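Local coordinates for DUF5751 domain-containing protein (Sulfolobus tokodaii, PDB 2RBG), which is of unknown function, a DUF5751-family protein with a parallel alpha/beta fold that pairs with a second copy of itself, at residues A[88-99]-A[116-126]. Numbering follows the deposited sequence.
Sequences DGLLVYCDDENK and NLIKDFCRKLS
Leu-90 and Val-92 on strand 89-94 use both their N-H and C=O groups to hold residues 116-121 alongside in parallel. The amide of Ile-118 reaches Leu-90 O at 2.8 Å and Val-92 N reaches Lys-119 O at 3.0 Å, both nearly straight. A beta bulge lies between them: Leu-90 pairs with Leu-117, but Leu-91 already with Lys-119. Ile-118 is the extra residue, and Lys-119 N is left buried without a partner.

At the C-terminal ends of the two strands, a disulfide links Cys-94, the last residue of strand 89-94, to Cys-122, just past strand 117-121, with a right-angled S-S torsion (chi3 90°). Cys-122 SG swings anti to its own N (chi1 176°) to meet Cys-94 SG. Further on, Lys-99 runs past Cys-122 O, bends at chi3 (59°) and sets NZ 2.7 Å from Leu-125 O, approaching from above the carbonyl plane; a water also joins NZ to Arg-123 O. The C-terminal turn is thus tied to the start of helix 99-107.

Apolar contacts line both faces. Leu-117 CD1 lies 4.0 Å from both Leu-90 CD2 and Val-92 CG2, while Val-92 runs beside Asp-120, whose carboxylate binds the Arg-123 side chain and backbone N. On the other face Leu-91 CD2 touches Lys-119 CB at 3.6 Å, and Phe-121 CB meets Tyr-93 CD1.

Within the five-stranded sheet, strand 89-94 lies between strands 6-11 and 117-121. Helix 99-107, part of the beta-alpha-beta crossover that joins the two strands, covers Val-92 and Cys-122; helix 17-31 packs against Leu-91 and Tyr-93, and the second subunit against Lys-119 and Phe-121.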
loop_
_atom_site.group_PDB
_atom_site.type_symbol
_atom_site.label_atom_id
_atom_site.label_comp_id
_atom_site.label_asym_id
_atom_site.label_seq_id
_atom_site.Cartn_x
_atom_site.Cartn_y
_atom_site.Cartn_z
ATOM N N ASP A 88 8.275 19.162 0.958
ATOM C CA ASP A 88 9.341 18.257 1.387
ATOM C C ASP A 88 8.952 16.788 1.513
ATOM O O ASP A 88 9.811 15.930 1.726
ATOM C CB ASP A 88 9.923 18.724 2.721
ATOM C CG ASP A 88 8.852 19.086 3.729
ATOM O OD1 ASP A 88 7.733 18.534 3.646
ATOM O OD2 ASP A 88 9.138 19.917 4.615
ATOM N N GLY A 89 7.661 16.502 1.410
ATOM C CA GLY A 89 7.195 15.128 1.500
ATOM C C GLY A 89 6.214 14.897 0.371
ATOM O O GLY A 89 5.674 15.859 -0.175
ATOM N N LEU A 90 5.964 13.636 0.026
ATOM C CA LEU A 90 5.053 13.324 -1.069
ATOM C C LEU A 90 4.036 12.235 -0.747
ATOM O O LEU A 90 4.386 11.196 -0.192
ATOM C CB LEU A 90 5.858 12.894 -2.297
ATOM C CG LEU A 90 5.073 12.426 -3.525
ATOM C CD1 LEU A 90 4.293 13.593 -4.113
ATOM C CD2 LEU A 90 6.032 11.857 -4.559
ATOM N N LEU A 91 2.781 12.487 -1.110
ATOM C CA LEU A 91 1.691 11.528 -0.930
ATOM C C LEU A 91 1.024 11.378 -2.292
ATOM O O LEU A 91 0.730 12.375 -2.957
ATOM C CB LEU A 91 0.676 12.033 0.099
ATOM C CG LEU A 91 1.147 12.023 1.558
ATOM C CD1 LEU A 91 0.096 12.685 2.444
ATOM C CD2 LEU A 91 1.392 10.582 2.006
ATOM N N VAL A 92 0.791 10.136 -2.708
ATOM C CA VAL A 92 0.182 9.868 -4.009
ATOM C C VAL A 92 -1.040 8.960 -3.901
ATOM O O VAL A 92 -0.978 7.906 -3.269
ATOM C CB VAL A 92 1.208 9.205 -4.962
ATOM C CG1 VAL A 92 0.538 8.823 -6.271
ATOM C CG2 VAL A 92 2.373 10.157 -5.214
ATOM N N TYR A 93 -2.138 9.367 -4.534
ATOM C CA TYR A 93 -3.375 8.585 -4.512
ATOM C C TYR A 93 -4.063 8.516 -5.868
ATOM O O TYR A 93 -4.136 9.509 -6.593
ATOM C CB TYR A 93 -4.376 9.192 -3.529
ATOM C CG TYR A 93 -3.832 9.419 -2.147
ATOM C CD1 TYR A 93 -3.928 8.433 -1.164
ATOM C CD2 TYR A 93 -3.204 10.619 -1.822
ATOM C CE1 TYR A 93 -3.411 8.641 0.110
ATOM C CE2 TYR A 93 -2.686 10.835 -0.562
ATOM C CZ TYR A 93 -2.791 9.846 0.403
ATOM O OH TYR A 93 -2.279 10.075 1.657
ATOM N N CYS A 94 -4.590 7.341 -6.193
ATOM C CA CYS A 94 -5.318 7.153 -7.443
ATOM C C CYS A 94 -6.131 5.870 -7.363
ATOM O O CYS A 94 -5.955 5.071 -6.437
ATOM C CB CYS A 94 -4.352 7.049 -8.634
ATOM S SG CYS A 94 -3.593 5.405 -8.884
ATOM N N ASP A 95 -7.049 5.697 -8.308
ATOM C CA ASP A 95 -7.819 4.464 -8.394
ATOM C C ASP A 95 -7.409 3.842 -9.732
ATOM O O ASP A 95 -6.669 4.458 -10.496
ATOM C CB ASP A 95 -9.341 4.698 -8.321
ATOM C CG ASP A 95 -9.811 5.901 -9.118
ATOM O OD1 ASP A 95 -9.124 6.317 -10.071
ATOM O OD2 ASP A 95 -10.901 6.421 -8.787
ATOM N N ASP A 96 -7.865 2.626 -10.013
ATOM C CA ASP A 96 -7.486 1.956 -11.254
ATOM C C ASP A 96 -7.707 2.765 -12.525
ATOM O O ASP A 96 -6.869 2.755 -13.423
ATOM C CB ASP A 96 -8.217 0.619 -11.380
ATOM C CG ASP A 96 -7.696 -0.420 -10.414
ATOM O OD1 ASP A 96 -6.461 -0.578 -10.323
ATOM O OD2 ASP A 96 -8.521 -1.084 -9.756
ATOM N N GLU A 97 -8.836 3.458 -12.599
ATOM C CA GLU A 97 -9.166 4.258 -13.772
ATOM C C GLU A 97 -8.172 5.387 -14.033
ATOM O O GLU A 97 -8.074 5.884 -15.154
ATOM C CB GLU A 97 -10.571 4.848 -13.630
ATOM C CG GLU A 97 -11.697 3.829 -13.700
ATOM C CD GLU A 97 -11.579 2.745 -12.644
ATOM O OE1 GLU A 97 -11.442 3.090 -11.449
ATOM O OE2 GLU A 97 -11.630 1.549 -13.008
ATOM N N ASN A 98 -7.429 5.783 -13.005
ATOM C CA ASN A 98 -6.470 6.874 -13.150
ATOM C C ASN A 98 -5.027 6.497 -12.826
ATOM O O ASN A 98 -4.163 7.372 -12.723
ATOM C CB ASN A 98 -6.899 8.045 -12.263
ATOM C CG ASN A 98 -8.247 8.610 -12.659
ATOM O OD1 ASN A 98 -8.375 9.274 -13.689
ATOM N ND2 ASN A 98 -9.266 8.341 -11.849
ATOM N N LYS A 99 -4.761 5.203 -12.684
ATOM C CA LYS A 99 -3.419 4.738 -12.348
ATOM C C LYS A 99 -2.362 5.044 -13.408
ATOM O O LYS A 99 -1.251 5.458 -13.074
ATOM C CB LYS A 99 -3.444 3.234 -12.056
ATOM C CG LYS A 99 -2.096 2.664 -11.641
ATOM C CD LYS A 99 -2.237 1.262 -11.062
ATOM C CE LYS A 99 -2.863 0.301 -12.055
ATOM N NZ LYS A 99 -3.087 -1.041 -11.451
ATOM N N ASN A 116 11.115 11.342 -1.323
ATOM C CA ASN A 116 10.472 11.505 -0.027
ATOM C C ASN A 116 9.019 11.055 -0.067
ATOM O O ASN A 116 8.147 11.663 0.555
ATOM C CB ASN A 116 10.564 12.955 0.450
ATOM C CG ASN A 116 11.966 13.332 0.888
ATOM O OD1 ASN A 116 12.816 13.679 0.070
ATOM N ND2 ASN A 116 12.218 13.245 2.187
ATOM N N LEU A 117 8.770 9.980 -0.809
ATOM C CA LEU A 117 7.433 9.413 -0.932
ATOM C C LEU A 117 7.062 8.780 0.409
ATOM O O LEU A 117 7.712 7.838 0.860
ATOM C CB LEU A 117 7.421 8.357 -2.040
ATOM C CG LEU A 117 6.134 7.564 -2.264
ATOM C CD1 LEU A 117 5.012 8.501 -2.687
ATOM C CD2 LEU A 117 6.379 6.506 -3.331
ATOM N N ILE A 118 6.017 9.306 1.039
ATOM C CA ILE A 118 5.562 8.820 2.340
ATOM C C ILE A 118 4.561 7.681 2.216
ATOM O O ILE A 118 4.637 6.690 2.942
ATOM C CB ILE A 118 4.903 9.958 3.145
ATOM C CG1 ILE A 118 5.921 11.072 3.393
ATOM C CG2 ILE A 118 4.359 9.421 4.469
ATOM C CD1 ILE A 118 5.328 12.307 4.028
ATOM N N LYS A 119 3.611 7.836 1.302
ATOM C CA LYS A 119 2.592 6.821 1.077
ATOM C C LYS A 119 2.121 6.923 -0.360
ATOM O O LYS A 119 1.893 8.018 -0.870
ATOM C CB LYS A 119 1.400 7.026 2.021
ATOM C CG LYS A 119 0.201 6.094 1.757
ATOM C CD LYS A 119 0.538 4.625 1.997
ATOM C CE LYS A 119 -0.652 3.704 1.703
ATOM N NZ LYS A 119 -1.746 3.839 2.710
ATOM N N ASP A 120 1.998 5.774 -1.011
ATOM C CA ASP A 120 1.533 5.721 -2.385
ATOM C C ASP A 120 0.391 4.715 -2.438
ATOM O O ASP A 120 0.622 3.509 -2.419
ATOM C CB ASP A 120 2.662 5.269 -3.319
ATOM C CG ASP A 120 2.263 5.311 -4.788
ATOM O OD1 ASP A 120 1.199 4.761 -5.141
ATOM O OD2 ASP A 120 3.018 5.891 -5.595
ATOM N N PHE A 121 -0.841 5.209 -2.443
ATOM C CA PHE A 121 -1.992 4.323 -2.551
ATOM C C PHE A 121 -2.380 4.485 -4.007
ATOM O O PHE A 121 -3.338 5.190 -4.335
ATOM C CB PHE A 121 -3.142 4.781 -1.655
ATOM C CG PHE A 121 -4.246 3.768 -1.537
ATOM C CD1 PHE A 121 -4.159 2.730 -0.616
ATOM C CD2 PHE A 121 -5.353 3.829 -2.373
ATOM C CE1 PHE A 121 -5.158 1.764 -0.531
ATOM C CE2 PHE A 121 -6.360 2.865 -2.298
ATOM C CZ PHE A 121 -6.261 1.832 -1.373
ATOM N N CYS A 122 -1.619 3.842 -4.885
ATOM C CA CYS A 122 -1.873 3.971 -6.307
ATOM C C CYS A 122 -1.162 2.937 -7.173
ATOM O O CYS A 122 -1.786 2.007 -7.684
ATOM C CB CYS A 122 -1.470 5.382 -6.748
ATOM S SG CYS A 122 -1.614 5.697 -8.533
ATOM N N ARG A 123 0.146 3.095 -7.328
ATOM C CA ARG A 123 0.924 2.196 -8.173
ATOM C C ARG A 123 0.917 0.707 -7.828
ATOM O O ARG A 123 1.026 -0.127 -8.728
ATOM C CB ARG A 123 2.359 2.718 -8.281
ATOM C CG ARG A 123 2.438 4.006 -9.101
ATOM C CD ARG A 123 3.847 4.559 -9.186
ATOM N NE ARG A 123 4.334 5.001 -7.883
ATOM C CZ ARG A 123 5.545 5.504 -7.670
ATOM N NH1 ARG A 123 6.398 5.632 -8.677
ATOM N NH2 ARG A 123 5.903 5.878 -6.451
ATOM N N LYS A 124 0.779 0.360 -6.551
ATOM C CA LYS A 124 0.753 -1.053 -6.174
ATOM C C LYS A 124 -0.648 -1.665 -6.267
ATOM O O LYS A 124 -0.825 -2.852 -5.997
ATOM C CB LYS A 124 1.305 -1.256 -4.754
ATOM C CG LYS A 124 2.832 -1.172 -4.633
ATOM C CD LYS A 124 3.284 -1.471 -3.202
ATOM C CE LYS A 124 4.804 -1.452 -3.056
ATOM N NZ LYS A 124 5.241 -1.817 -1.667
ATOM N N LEU A 125 -1.644 -0.865 -6.640
ATOM C CA LEU A 125 -3.006 -1.380 -6.766
ATOM C C LEU A 125 -3.096 -2.322 -7.959
ATOM O O LEU A 125 -2.559 -2.033 -9.026
ATOM C CB LEU A 125 -4.006 -0.238 -6.957
ATOM C CG LEU A 125 -4.308 0.647 -5.752
ATOM C CD1 LEU A 125 -5.135 1.839 -6.206
ATOM C CD2 LEU A 125 -5.057 -0.156 -4.691
ATOM N N SER A 126 -3.774 -3.451 -7.773
ATOM C CA SER A 126 -3.938 -4.428 -8.842
ATOM C C SER A 126 -5.194 -4.144 -9.666
ATOM O O SER A 126 -5.253 -4.612 -10.824
ATOM C CB SER A 126 -3.998 -5.847 -8.266
ATOM O OG SER A 126 -5.080 -5.997 -7.366
HETATM O O HOH W 1 -0.535 -1.451 -10.852
#